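Local atomic coordinates of aminotransferase (Bacillus subtilis, PDB entry 6L1O), a protein that transfers amino groups with the help of pyridoxal 5'-phosphate, as an aminotransferase encoded in the operon for the dipeptide antibiotic bacilysin. Residues V123-Y128 against F358-K363; Y153-E158 against M171-P176; T336-S341 against V352-I357. All blocks are in the same frame, centred on the assembly; numbering follows the deposited sequence.

Contact 1: residues V123-Y128 against F358-K363. With PLP (pyridoxal-5'-phosphate), chain E.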
loop_
_atom_site.group_PDB
_atom_site.type_symbol
_atom_site.label_atom_id
_atom_site.label_comp_id
_atom_site.label_asym_id
_atom_site.label_seq_id
_atom_site.Cartn_x
_atom_site.Cartn_y
_atom_site.Cartn_z
ATOM N N VAL B 123 -23.032 -0.450 -7.753
ATOM C CA VAL B 123 -21.961 -0.251 -8.699
ATOM C C VAL B 123 -22.503 0.006 -10.103
ATOM O O VAL B 123 -23.379 -0.711 -10.576
ATOM C CB VAL B 123 -21.012 -1.484 -8.767
ATOM C CG1 VAL B 123 -19.925 -1.302 -9.810
ATOM C CG2 VAL B 123 -20.358 -1.738 -7.427
ATOM N N PRO B 124 -21.963 1.031 -10.788
ATOM C CA PRO B 124 -22.424 1.315 -12.163
ATOM C C PRO B 124 -22.035 0.246 -13.169
ATOM O O PRO B 124 -20.974 -0.399 -13.084
ATOM C CB PRO B 124 -21.777 2.702 -12.470
ATOM C CG PRO B 124 -20.620 2.744 -11.602
ATOM C CD PRO B 124 -20.997 2.046 -10.330
ATOM N N ASN B 125 -22.912 0.060 -14.164
ATOM C CA ASN B 125 -22.688 -0.887 -15.269
ATOM C C ASN B 125 -23.041 -0.088 -16.535
ATOM O O ASN B 125 -24.218 0.219 -16.775
ATOM C CB ASN B 125 -23.536 -2.151 -15.077
ATOM C CG ASN B 125 -23.416 -3.146 -16.191
ATOM O OD1 ASN B 125 -22.660 -2.992 -17.132
ATOM N ND2 ASN B 125 -24.206 -4.202 -16.104
ATOM N N PRO B 126 -22.035 0.286 -17.331
ATOM C CA PRO B 126 -20.601 -0.093 -17.196
ATOM C C PRO B 126 -19.874 0.639 -16.111
ATOM O O PRO B 126 -20.290 1.691 -15.706
ATOM C CB PRO B 126 -20.009 0.227 -18.575
ATOM C CG PRO B 126 -20.932 1.171 -19.188
ATOM C CD PRO B 126 -22.301 0.931 -18.632
ATOM N N GLY B 127 -18.751 0.063 -15.665
ATOM C CA GLY B 127 -17.980 0.657 -14.588
ATOM C C GLY B 127 -16.563 0.062 -14.528
ATOM O O GLY B 127 -16.306 -1.062 -14.950
ATOM N N TYR B 128 -15.668 0.847 -13.979
ATOM C CA TYR B 128 -14.304 0.404 -13.687
ATOM C C TYR B 128 -14.307 -0.976 -12.969
ATOM O O TYR B 128 -14.798 -1.083 -11.845
ATOM C CB TYR B 128 -13.684 1.436 -12.814
ATOM C CG TYR B 128 -12.223 1.396 -12.596
ATOM C CD1 TYR B 128 -11.337 1.353 -13.686
ATOM C CD2 TYR B 128 -11.688 1.521 -11.313
ATOM C CE1 TYR B 128 -9.974 1.354 -13.497
ATOM C CE2 TYR B 128 -10.302 1.565 -11.110
ATOM C CZ TYR B 128 -9.468 1.512 -12.201
ATOM O OH TYR B 128 -8.114 1.539 -12.033
ATOM N N PHE B 358 -16.156 -4.029 -18.623
ATOM C CA PHE B 358 -16.779 -3.058 -17.716
ATOM C C PHE B 358 -18.185 -3.466 -17.246
ATOM O O PHE B 358 -18.807 -2.739 -16.489
ATOM C CB PHE B 358 -16.826 -1.700 -18.409
ATOM C CG PHE B 358 -15.485 -1.233 -18.901
ATOM C CD1 PHE B 358 -14.596 -0.636 -18.034
ATOM C CD2 PHE B 358 -15.110 -1.427 -20.226
ATOM C CE1 PHE B 358 -13.344 -0.256 -18.473
ATOM C CE2 PHE B 358 -13.871 -1.039 -20.675
ATOM C CZ PHE B 358 -12.983 -0.472 -19.777
ATOM N N GLY B 359 -18.690 -4.595 -17.739
ATOM C CA GLY B 359 -20.008 -5.104 -17.325
ATOM C C GLY B 359 -20.861 -5.383 -18.546
ATOM O O GLY B 359 -20.536 -5.017 -19.677
ATOM N N SER B 360 -22.000 -6.013 -18.311
ATOM C CA SER B 360 -22.879 -6.456 -19.419
ATOM C C SER B 360 -23.376 -5.312 -20.308
ATOM O O SER B 360 -23.615 -5.495 -21.498
ATOM C CB SER B 360 -24.073 -7.233 -18.835
ATOM O OG SER B 360 -24.795 -6.413 -17.985
ATOM N N ASN B 361 -23.529 -4.120 -19.748
ATOM C CA ASN B 361 -23.960 -2.986 -20.545
ATOM C C ASN B 361 -22.928 -2.416 -21.486
ATOM O O ASN B 361 -23.247 -1.506 -22.232
ATOM C CB ASN B 361 -24.499 -1.858 -19.681
ATOM C CG ASN B 361 -25.894 -2.117 -19.275
ATOM O OD1 ASN B 361 -26.732 -2.356 -20.131
ATOM N ND2 ASN B 361 -26.176 -2.083 -17.949
ATOM N N GLY B 362 -21.726 -2.977 -21.468
ATOM C CA GLY B 362 -20.692 -2.663 -22.424
ATOM C C GLY B 362 -20.505 -3.626 -23.570
ATOM O O GLY B 362 -19.588 -3.468 -24.361
ATOM N N LYS B 363 -21.378 -4.636 -23.692
ATOM C CA LYS B 363 -21.164 -5.731 -24.637
ATOM C C LYS B 363 -21.121 -5.351 -26.129
ATOM O O LYS B 363 -20.559 -6.090 -26.904
ATOM C CB LYS B 363 -22.262 -6.830 -24.475
HETATM N N1 PLP E . -10.466 5.212 -11.199
HETATM C C2 PLP E . -10.629 5.024 -12.521
HETATM C C2A PLP E . -11.989 4.818 -13.121
HETATM C C3 PLP E . -9.478 4.901 -13.386
HETATM O O3 PLP E . -9.554 4.666 -14.701
HETATM C C4 PLP E . -8.217 5.113 -12.772
HETATM C C4A PLP E . -7.062 4.619 -13.607
HETATM C C5 PLP E . -8.119 5.327 -11.334
HETATM C C6 PLP E . -9.295 5.403 -10.605
HETATM C C5A PLP E . -6.821 5.628 -10.645
HETATM O O4P PLP E . -5.890 4.637 -10.645
HETATM P P PLP E . -4.554 4.786 -9.713
HETATM O O1P PLP E . -4.531 3.542 -8.899
HETATM O O2P PLP E . -4.572 6.079 -8.925
HETATM O O3P PLP E . -3.429 4.839 -10.709
#

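Contact 2: residues Y153-E158 against M171-P176. With PLP (pyridoxal-5'-phosphate), chain E.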
loop_
_atom_site.group_PDB
_atom_site.type_symbol
_atom_site.label_atom_id
_atom_site.label_comp_id
_atom_site.label_asym_id
_atom_site.label_seq_id
_atom_site.Cartn_x
_atom_site.Cartn_y
_atom_site.Cartn_z
ATOM N N TYR B 153 -25.610 8.326 -19.544
ATOM C CA TYR B 153 -24.797 7.431 -18.780
ATOM C C TYR B 153 -24.732 7.827 -17.324
ATOM O O TYR B 153 -23.774 7.529 -16.635
ATOM C CB TYR B 153 -23.410 7.313 -19.428
ATOM C CG TYR B 153 -23.404 6.668 -20.775
ATOM C CD1 TYR B 153 -23.632 5.311 -20.924
ATOM C CD2 TYR B 153 -23.019 7.382 -21.892
ATOM C CE1 TYR B 153 -23.536 4.693 -22.166
ATOM C CE2 TYR B 153 -22.943 6.779 -23.130
ATOM C CZ TYR B 153 -23.205 5.435 -23.254
ATOM O OH TYR B 153 -23.099 4.860 -24.497
ATOM N N LEU B 154 -25.794 8.498 -16.840
ATOM C CA LEU B 154 -25.994 8.741 -15.431
ATOM C C LEU B 154 -27.044 7.730 -14.867
ATOM O O LEU B 154 -28.013 7.410 -15.542
ATOM C CB LEU B 154 -26.499 10.149 -15.254
ATOM C CG LEU B 154 -25.604 11.308 -15.743
ATOM C CD1 LEU B 154 -26.356 12.638 -15.558
ATOM C CD2 LEU B 154 -24.292 11.302 -14.965
ATOM N N PRO B 155 -26.841 7.228 -13.645
ATOM C CA PRO B 155 -27.752 6.210 -13.123
ATOM C C PRO B 155 -29.105 6.884 -12.767
ATOM O O PRO B 155 -29.136 8.070 -12.440
ATOM C CB PRO B 155 -27.053 5.752 -11.848
ATOM C CG PRO B 155 -26.335 6.971 -11.371
ATOM C CD PRO B 155 -25.839 7.612 -12.641
ATOM N N ASP B 156 -30.188 6.127 -12.905
ATOM C CA ASP B 156 -31.508 6.530 -12.418
ATOM C C ASP B 156 -31.718 5.867 -11.049
ATOM O O ASP B 156 -31.984 4.662 -10.958
ATOM C CB ASP B 156 -32.592 6.094 -13.410
ATOM C CG ASP B 156 -33.981 6.617 -13.032
ATOM O OD1 ASP B 156 -34.200 7.052 -11.866
ATOM O OD2 ASP B 156 -34.857 6.562 -13.931
ATOM N N PHE B 157 -31.636 6.660 -10.001
ATOM C CA PHE B 157 -31.630 6.129 -8.616
ATOM C C PHE B 157 -33.000 5.578 -8.191
ATOM O O PHE B 157 -33.082 4.707 -7.314
ATOM C CB PHE B 157 -31.188 7.197 -7.635
ATOM C CG PHE B 157 -29.769 7.683 -7.857
ATOM C CD1 PHE B 157 -28.702 6.796 -7.760
ATOM C CD2 PHE B 157 -29.515 8.992 -8.151
ATOM C CE1 PHE B 157 -27.395 7.216 -7.965
ATOM C CE2 PHE B 157 -28.203 9.444 -8.367
ATOM C CZ PHE B 157 -27.147 8.553 -8.247
ATOM N N GLU B 158 -34.055 6.067 -8.837
ATOM C CA GLU B 158 -35.411 5.579 -8.600
ATOM C C GLU B 158 -35.686 4.237 -9.270
ATOM O O GLU B 158 -36.658 3.576 -8.924
ATOM C CB GLU B 158 -36.414 6.626 -9.081
ATOM C CG GLU B 158 -36.382 7.902 -8.264
ATOM C CD GLU B 158 -36.833 7.682 -6.814
ATOM O OE1 GLU B 158 -37.711 6.820 -6.577
ATOM O OE2 GLU B 158 -36.318 8.375 -5.903
ATOM N N MET B 171 -22.117 3.203 -2.387
ATOM C CA MET B 171 -22.269 3.387 -3.783
ATOM C C MET B 171 -20.994 4.005 -4.415
ATOM O O MET B 171 -20.459 4.931 -3.884
ATOM C CB MET B 171 -23.441 4.346 -4.023
ATOM C CG MET B 171 -23.611 4.716 -5.522
ATOM S SD MET B 171 -25.032 5.758 -5.861
ATOM C CE MET B 171 -24.674 7.270 -5.124
ATOM N N PHE B 172 -20.626 3.518 -5.585
ATOM C CA PHE B 172 -19.597 4.150 -6.448
ATOM C C PHE B 172 -20.180 4.954 -7.581
ATOM O O PHE B 172 -21.096 4.499 -8.282
ATOM C CB PHE B 172 -18.685 3.065 -7.057
ATOM C CG PHE B 172 -17.747 2.440 -6.069
ATOM C CD1 PHE B 172 -16.788 3.209 -5.430
ATOM C CD2 PHE B 172 -17.789 1.085 -5.833
ATOM C CE1 PHE B 172 -15.910 2.633 -4.497
ATOM C CE2 PHE B 172 -16.900 0.493 -4.944
ATOM C CZ PHE B 172 -15.960 1.259 -4.295
ATOM N N LEU B 173 -19.625 6.141 -7.815
ATOM C CA LEU B 173 -19.888 6.877 -9.001
ATOM C C LEU B 173 -18.533 7.369 -9.579
ATOM O O LEU B 173 -17.603 7.585 -8.837
ATOM C CB LEU B 173 -20.799 8.071 -8.677
ATOM C CG LEU B 173 -22.179 7.760 -8.091
ATOM C CD1 LEU B 173 -22.802 9.058 -7.574
ATOM C CD2 LEU B 173 -23.036 7.094 -9.118
ATOM N N ASN B 174 -18.467 7.576 -10.881
ATOM C CA ASN B 174 -17.245 7.942 -11.553
ATOM C C ASN B 174 -17.490 8.898 -12.717
ATOM O O ASN B 174 -17.849 8.453 -13.802
ATOM C CB ASN B 174 -16.574 6.655 -12.030
ATOM C CG ASN B 174 -15.371 6.877 -12.889
ATOM O OD1 ASN B 174 -15.200 6.217 -13.886
ATOM N ND2 ASN B 174 -14.528 7.819 -12.513
ATOM N N TYR B 175 -17.297 10.187 -12.506
ATOM C CA TYR B 175 -17.433 11.214 -13.576
ATOM C C TYR B 175 -16.339 12.261 -13.490
ATOM O O TYR B 175 -16.061 12.775 -12.417
ATOM C CB TYR B 175 -18.847 11.852 -13.613
ATOM C CG TYR B 175 -19.937 10.786 -13.781
ATOM C CD1 TYR B 175 -20.295 10.328 -15.035
ATOM C CD2 TYR B 175 -20.516 10.184 -12.686
ATOM C CE1 TYR B 175 -21.207 9.349 -15.179
ATOM C CE2 TYR B 175 -21.437 9.172 -12.835
ATOM C CZ TYR B 175 -21.775 8.748 -14.075
ATOM O OH TYR B 175 -22.681 7.714 -14.226
ATOM N N PRO B 176 -15.702 12.595 -14.620
ATOM C CA PRO B 176 -15.827 12.053 -15.988
ATOM C C PRO B 176 -15.596 10.600 -16.021
ATOM O O PRO B 176 -14.740 10.111 -15.296
ATOM C CB PRO B 176 -14.756 12.848 -16.782
ATOM C CG PRO B 176 -14.561 14.066 -15.991
ATOM C CD PRO B 176 -14.632 13.597 -14.561
HETATM N N1 PLP E . -10.466 5.212 -11.199
HETATM C C2 PLP E . -10.629 5.024 -12.521
HETATM C C2A PLP E . -11.989 4.818 -13.121
HETATM C C3 PLP E . -9.478 4.901 -13.386
HETATM O O3 PLP E . -9.554 4.666 -14.701
HETATM C C4 PLP E . -8.217 5.113 -12.772
HETATM C C4A PLP E . -7.062 4.619 -13.607
HETATM C C5 PLP E . -8.119 5.327 -11.334
HETATM C C6 PLP E . -9.295 5.403 -10.605
HETATM C C5A PLP E . -6.821 5.628 -10.645
HETATM O O4P PLP E . -5.890 4.637 -10.645
HETATM P P PLP E . -4.554 4.786 -9.713
HETATM O O1P PLP E . -4.531 3.542 -8.899
HETATM O O2P PLP E . -4.572 6.079 -8.925
HETATM O O3P PLP E . -3.429 4.839 -10.709
#

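Contact 3: residues T336-S341 against V352-I357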
loop_
_atom_site.group_PDB
_atom_site.type_symbol
_atom_site.label_atom_id
_atom_site.label_comp_id
_atom_site.label_asym_id
_atom_site.label_seq_id
_atom_site.Cartn_x
_atom_site.Cartn_y
_atom_site.Cartn_z
ATOM N N THR B 336 -20.644 -9.753 -29.878
ATOM C CA THR B 336 -20.114 -9.182 -28.653
ATOM C C THR B 336 -18.790 -8.466 -28.830
ATOM O O THR B 336 -18.094 -8.689 -29.787
ATOM C CB THR B 336 -19.884 -10.208 -27.553
ATOM O OG1 THR B 336 -18.747 -11.009 -27.894
ATOM C CG2 THR B 336 -21.147 -11.052 -27.299
ATOM N N SER B 337 -18.431 -7.679 -27.815
ATOM C CA SER B 337 -17.220 -6.878 -27.839
ATOM C C SER B 337 -15.990 -7.720 -27.790
ATOM O O SER B 337 -14.990 -7.370 -28.426
ATOM C CB SER B 337 -17.265 -5.846 -26.694
ATOM O OG SER B 337 -17.274 -6.513 -25.424
ATOM N N HIS B 338 -16.023 -8.830 -27.044
ATOM C CA HIS B 338 -14.852 -9.716 -26.924
ATOM C C HIS B 338 -14.524 -10.343 -28.278
ATOM O O HIS B 338 -13.371 -10.531 -28.586
ATOM C CB HIS B 338 -15.028 -10.823 -25.869
ATOM C CG HIS B 338 -14.440 -10.502 -24.524
ATOM N ND1 HIS B 338 -15.215 -10.373 -23.380
ATOM C CD2 HIS B 338 -13.160 -10.282 -24.129
ATOM C CE1 HIS B 338 -14.435 -10.099 -22.340
ATOM N NE2 HIS B 338 -13.187 -10.017 -22.771
ATOM N N GLN B 339 -15.558 -10.634 -29.062
ATOM C CA GLN B 339 -15.412 -11.221 -30.401
ATOM C C GLN B 339 -14.764 -10.168 -31.386
ATOM O O GLN B 339 -13.856 -10.480 -32.187
ATOM C CB GLN B 339 -16.808 -11.631 -30.869
ATOM C CG GLN B 339 -16.902 -12.249 -32.216
ATOM C CD GLN B 339 -18.335 -12.630 -32.539
ATOM O OE1 GLN B 339 -19.184 -12.771 -31.619
ATOM N NE2 GLN B 339 -18.625 -12.823 -33.852
ATOM N N PHE B 340 -15.261 -8.946 -31.319
ATOM C CA PHE B 340 -14.706 -7.836 -32.133
ATOM C C PHE B 340 -13.263 -7.473 -31.741
ATOM O O PHE B 340 -12.401 -7.373 -32.628
ATOM C CB PHE B 340 -15.582 -6.618 -32.022
ATOM C CG PHE B 340 -15.100 -5.441 -32.832
ATOM C CD1 PHE B 340 -14.951 -5.551 -34.207
ATOM C CD2 PHE B 340 -14.825 -4.241 -32.221
ATOM C CE1 PHE B 340 -14.507 -4.469 -34.943
ATOM C CE2 PHE B 340 -14.400 -3.149 -32.941
ATOM C CZ PHE B 340 -14.240 -3.268 -34.312
ATOM N N SER B 341 -12.998 -7.328 -30.443
ATOM C CA SER B 341 -11.630 -7.015 -29.967
ATOM C C SER B 341 -10.681 -8.144 -30.287
ATOM O O SER B 341 -9.552 -7.935 -30.687
ATOM C CB SER B 341 -11.585 -6.606 -28.503
ATOM O OG SER B 341 -11.998 -7.632 -27.600
ATOM N N VAL B 352 -7.836 -2.938 -28.569
ATOM C CA VAL B 352 -8.875 -2.101 -27.914
ATOM C C VAL B 352 -9.443 -2.865 -26.690
ATOM O O VAL B 352 -9.302 -4.085 -26.619
ATOM C CB VAL B 352 -10.000 -1.687 -28.854
ATOM C CG1 VAL B 352 -9.434 -0.890 -30.021
ATOM C CG2 VAL B 352 -10.758 -2.905 -29.365
ATOM N N THR B 353 -10.070 -2.171 -25.756
ATOM C CA THR B 353 -10.614 -2.847 -24.592
ATOM C C THR B 353 -12.054 -3.248 -24.888
ATOM O O THR B 353 -12.865 -2.386 -25.180
ATOM C CB THR B 353 -10.610 -1.967 -23.348
ATOM O OG1 THR B 353 -9.399 -1.238 -23.259
ATOM C CG2 THR B 353 -10.788 -2.840 -22.071
ATOM N N PRO B 354 -12.384 -4.534 -24.751
ATOM C CA PRO B 354 -13.777 -4.901 -25.010
ATOM C C PRO B 354 -14.661 -4.364 -23.927
ATOM O O PRO B 354 -14.303 -4.408 -22.751
ATOM C CB PRO B 354 -13.740 -6.457 -25.046
ATOM C CG PRO B 354 -12.522 -6.832 -24.290
ATOM C CD PRO B 354 -11.553 -5.696 -24.365
ATOM N N GLY B 355 -15.792 -3.784 -24.326
ATOM C CA GLY B 355 -16.650 -3.082 -23.421
ATOM C C GLY B 355 -17.198 -3.953 -22.310
ATOM O O GLY B 355 -17.509 -3.487 -21.247
ATOM N N GLU B 356 -17.309 -5.230 -22.564
ATOM C CA GLU B 356 -17.872 -6.121 -21.544
ATOM C C GLU B 356 -16.972 -6.367 -20.362
ATOM O O GLU B 356 -17.428 -6.810 -19.323
ATOM C CB GLU B 356 -18.393 -7.409 -22.147
ATOM C CG GLU B 356 -17.401 -8.257 -22.856
ATOM C CD GLU B 356 -18.138 -9.225 -23.808
ATOM O OE1 GLU B 356 -18.635 -10.274 -23.317
ATOM O OE2 GLU B 356 -18.263 -8.919 -25.019
ATOM N N ILE B 357 -15.703 -5.969 -20.429
ATOM C CA ILE B 357 -14.950 -6.063 -19.218
ATOM C C ILE B 357 -15.425 -5.048 -18.174
ATOM O O ILE B 357 -15.169 -5.214 -16.969
ATOM C CB ILE B 357 -13.422 -5.985 -19.402
ATOM C CG1 ILE B 357 -12.969 -4.610 -19.658
ATOM C CG2 ILE B 357 -12.938 -6.956 -20.462
ATOM C CD1 ILE B 357 -12.225 -4.036 -18.517
HETATM O O HOH W 1 -8.077 -5.623 -29.918
#

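Contact 1: residues V123-Y128 against F358-K363
Asn-125 reaches Ser-360 and Asn-361 with both ends of its side-chain amide, at the point where strand 120-125 gives way to a loop. Its CG stands anti to the backbone N (chi1 177°), which carries the amide over to the 3-10 turn 360-362. Asn-125 CB lies 3.9 Å from Asn-361 ND2, and at CG the side chain branches. Asn-125 OD1 accepts from Asn-361 N at 3.0 Å, the donor standing 28° out of the carbonyl plane, while Asn-125 ND2 donates to Ser-360 OG at 3.0 Å, almost within the amide plane. With both branches bonded to the same turn, rotation of the amide is restrained; Asn-125 ND2 also makes a weak bond to Glu-144. Asn-361 returns a weak bond from ND2 to Asn-125 O, and the two amide planes are 49° apart.

The peptide before Pro-126 is cis. The chain then turns toward the cofactor at the C-terminal ends of the parallel strands of the mixed central sheet, as in other fold-type I PLP enzymes. Here Gly-127 N donates to Phe-358 O at 2.9 Å. Pro-126 CB packs on Phe-358 CB at 3.7 Å, and Gly-127 O lies in plane at the edge of the Phe-358 ring. One residue on, the Tyr-128 ring lies against the pyridine, with PLP C2 3.6 Å above its plane and over its centre.

Contact 2: residues Y153-E158 against M171-P176
A mainly apolar contact, closed at one end by a single hydrogen bond, lays the connecting segment 153-158 along strand 168-174 of the central sheet. The two directions are 150° apart, and the nearest CA pair, Pro-155 and Leu-173, is still 8.9 Å apart, so side chains bridge the gap.

The polar end belongs to Tyr-175. Tyr-175 OH donates to Tyr-153 O at 2.7 Å, in the carbonyl plane with a C=O...donor angle of 145°, giving the buried phenol a backbone acceptor. Leu-154 covers one face of the same ring: Leu-154 CD2 sits 3.9 Å from the Tyr-175 centroid and 23° off the normal, a CH-pi contact displaced toward the rim. Pro-155 comes in from the opposite direction to Tyr-175 and brings its CD to 3.5 Å from Tyr-175 OH.

In the large domain of a fold-type I aminotransferase, the parallel strands present their C-terminal ends to the cofactor. Near the end of strand 168-174, Asn-174 is at the PLP pocket, its OD1 3.6 Å from PLP C2A and also accepting from Asn-178 N.

Farther back along the strand, Met-171 makes a Met-aromatic contact with Phe-157. The thioether is extended through chi2 and bends at its last torsion, and Met-171 SD approaches Phe-157 CE1 to 3.5 Å, oblique to the ring. Leu-173 points toward segment 153-158 and divides its branches, Leu-173 CD2 meeting Pro-155 CG at 4.0 Å and CD1 lying near the plane at the edge of the Phe-157 ring. Phe-188 and Ala-192 of helix 186-199 pack against this apolar group as well.

Contact 3: residues T336-S341 against V352-I357
Glu-356 OE2 takes two hydrogen bonds from the start of helix 337-348. Ser-337 OG donates to the anti lone pair of Glu-356 OE2 at 2.6 Å; His-338 N donates to Glu-356 OE2 at 3.0 Å from above the carboxylate plane, 49° out of it. The carboxylate thus satisfies a first-turn amide that has no acceptor within the helix, and its charge probably interacts favourably with the positive end of the helix dipole. Ser-337 OG is used in both directions, since it also accepts from Glu-356 N at 3.1 Å with an N-H...acceptor angle of 156°. A Glu-356 CG set between its backbone N and carbonyl carbon (chi1 61°), with an extended chain beyond, lets one residue offer amide and carboxylate to the same serine.

Thr-336 occupies the N-cap, its OG1 accepting weakly from Gln-339 N. This helix and the short strand 353-354 belong to the C-terminal part of the aminotransferase fold, where the strand is an outer one of a three-stranded antiparallel sheet, beside 365-369, with 325-329 on the far side.

Pro-354 lies over one face of the His-338 imidazole, Pro-354 CB 4.1 Å from the ring centroid in a CH-pi contact and 3.3 Å from Ser-341 OG. At the other end a water bridges Ser-341 O, at 2.8 Å, and Val-352 N, at 3.0 Å, giving Val-352 N an acceptor.

From the N terminus, the chain first enters contact 1 at 123-128, whose partner 358-363 comes some 230 residues later. Within that long loop, contact 2 closes a short one, bringing 171-176 back onto 153-158, and contact 3 closes another between 336-341 and 352-357. These two follow in series, with nearest atoms about 10 Å apart, and nothing crosses. Contacts 1 and 2 meet in the central sheet, where strands 120-125 and 168-174 are neighbours and Pro-124 CD lies 3.2 Å from Phe-172 O; both reach PLP. Contact 3 adjoins contact 1 where Lys-363 O meets Ser-337 CB and the Phe-358 ring meets Thr-353 CG2. Contact 1 therefore ties the central sheet to the C-terminal helix-and-strand region.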